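Local coordinates for tail lysozyme, putative (Geobacter sulfurreducens, PDB 2IA7), which is of unconfirmed function but is probably a baseplate component of a phage-tail-like assembly, related to the gp25 wedge protein, at residues 38-41 with 42-46. Sequence-based numbering, arbitrary orientation.
Sequences IRII and LGTAR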
loop_
_atom_site.group_PDB
_atom_site.type_symbol
_atom_site.label_atom_id
_atom_site.label_comp_id
_atom_site.label_asym_id
_atom_site.label_seq_id
_atom_site.Cartn_x
_atom_site.Cartn_y
_atom_site.Cartn_z
ATOM N N ILE A 38 -3.960 -0.962 6.171
ATOM C CA ILE A 38 -3.363 -0.975 4.859
ATOM C C ILE A 38 -2.953 0.443 4.440
ATOM O O ILE A 38 -1.803 0.674 4.052
ATOM C CB ILE A 38 -4.273 -1.577 3.787
ATOM C CG1 ILE A 38 -4.428 -3.086 4.042
ATOM C CG2 ILE A 38 -3.670 -1.399 2.415
ATOM C CD1 ILE A 38 -5.584 -3.716 3.221
ATOM N N ARG A 39 -3.833 1.383 4.622
ATOM C CA ARG A 39 -3.511 2.748 4.239
ATOM C C ARG A 39 -2.409 3.346 5.074
ATOM O O ARG A 39 -1.603 4.128 4.584
ATOM C CB ARG A 39 -4.762 3.628 4.263
ATOM C CG ARG A 39 -5.827 3.214 3.248
ATOM C CD ARG A 39 -7.035 4.139 3.220
ATOM N NE ARG A 39 -7.837 4.237 4.446
ATOM C CZ ARG A 39 -8.953 3.553 4.730
ATOM N NH1 ARG A 39 -9.543 2.751 3.857
ATOM N NH2 ARG A 39 -9.571 3.825 5.870
ATOM N N ILE A 40 -2.419 3.063 6.379
ATOM C CA ILE A 40 -1.347 3.517 7.283
ATOM C C ILE A 40 -0.015 2.964 6.876
ATOM O O ILE A 40 0.959 3.695 6.763
ATOM C CB ILE A 40 -1.642 3.170 8.744
ATOM C CG1 ILE A 40 -2.842 3.972 9.261
ATOM C CG2 ILE A 40 -0.474 3.427 9.637
ATOM C CD1 ILE A 40 -3.439 3.404 10.540
ATOM N N ILE A 41 0.034 1.672 6.636
ATOM C CA ILE A 41 1.286 1.032 6.277
ATOM C C ILE A 41 1.898 1.587 5.008
ATOM O O ILE A 41 3.066 1.933 4.972
ATOM C CB ILE A 41 1.100 -0.502 6.124
ATOM C CG1 ILE A 41 0.714 -1.116 7.458
ATOM C CG2 ILE A 41 2.368 -1.168 5.535
ATOM C CD1 ILE A 41 -0.032 -2.409 7.331
ATOM N N LEU A 42 1.075 1.730 3.956
ATOM C CA LEU A 42 1.577 2.173 2.634
ATOM C C LEU A 42 1.960 3.673 2.701
ATOM O O LEU A 42 2.845 4.126 1.991
ATOM C CB LEU A 42 0.604 1.871 1.518
ATOM C CG LEU A 42 0.231 0.397 1.338
ATOM C CD1 LEU A 42 -0.704 0.196 0.153
ATOM C CD2 LEU A 42 1.533 -0.446 1.249
ATOM N N GLY A 43 1.269 4.420 3.562
ATOM C CA GLY A 43 1.528 5.861 3.685
ATOM C C GLY A 43 2.628 6.263 4.646
ATOM O O GLY A 43 2.859 7.471 4.842
ATOM N N THR A 44 3.301 5.299 5.254
ATOM C CA THR A 44 4.349 5.561 6.210
ATOM C C THR A 44 5.699 5.130 5.650
ATOM O O THR A 44 5.915 3.997 5.228
ATOM C CB THR A 44 4.101 4.842 7.579
ATOM O OG1 THR A 44 2.806 5.205 8.068
ATOM C CG2 THR A 44 5.164 5.212 8.630
ATOM N N ALA A 45 6.648 6.086 5.640
ATOM C CA ALA A 45 8.015 5.788 5.343
ATOM C C ALA A 45 8.688 5.156 6.539
ATOM O O ALA A 45 8.447 5.549 7.663
ATOM C CB ALA A 45 8.760 7.081 4.974
ATOM N N ARG A 46 9.565 4.202 6.295
ATOM C CA ARG A 46 10.385 3.630 7.346
ATOM C C ARG A 46 11.228 4.732 7.932
ATOM O O ARG A 46 11.777 5.548 7.184
ATOM C CB ARG A 46 11.225 2.496 6.767
ATOM C CG ARG A 46 10.354 1.304 6.388
ATOM C CD ARG A 46 11.111 0.056 6.010
ATOM N NE ARG A 46 11.855 0.241 4.774
ATOM C CZ ARG A 46 12.027 -0.686 3.823
ATOM N NH1 ARG A 46 11.490 -1.902 3.924
ATOM N NH2 ARG A 46 12.742 -0.384 2.742
#
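Thr44 turns back on the last turn of helix 30-42, where its OG1 donates a hydrogen bond to Ile40 O at 2.7 Å. OG1 is held beside its own backbone N (chi1 -54°), which swings the hydroxyl toward the helix and sets it 4.0 Å from Ile40 CG2, the two side chains leaving the backbone on the same flank. The hydroxyl comes in tilted 32° from the carbonyl plane, and the same oxygen takes a weak bond from Gly43 N. Threonine suits this place because its short branch carries a donor to a carbonyl that the helix is leaving behind. A valine in its place has no hydroxyl, and Ile40 O would probably be left with little more than the weak bond from Gly43 N.

Two residues earlier, Leu42 N makes a regular helical bond back to Ile38 O, and Leu42 CD1 lies 4.1 Å from Ile38 CG2. These branched aliphatic chains pack flank to flank in the core, where both touch Leu83 of helix 69-86 as well as the sheet. Gly43 N donates its main bond to Arg39 O at 3.1 Å; a beta carbon on this residue would sit tight against that oxygen, so glycine fits. Thr44 N adds a weak bond to Ile41 O. As the regular backbone pattern gives out, Ile40 O is thus satisfied mainly by a side-chain hydroxyl.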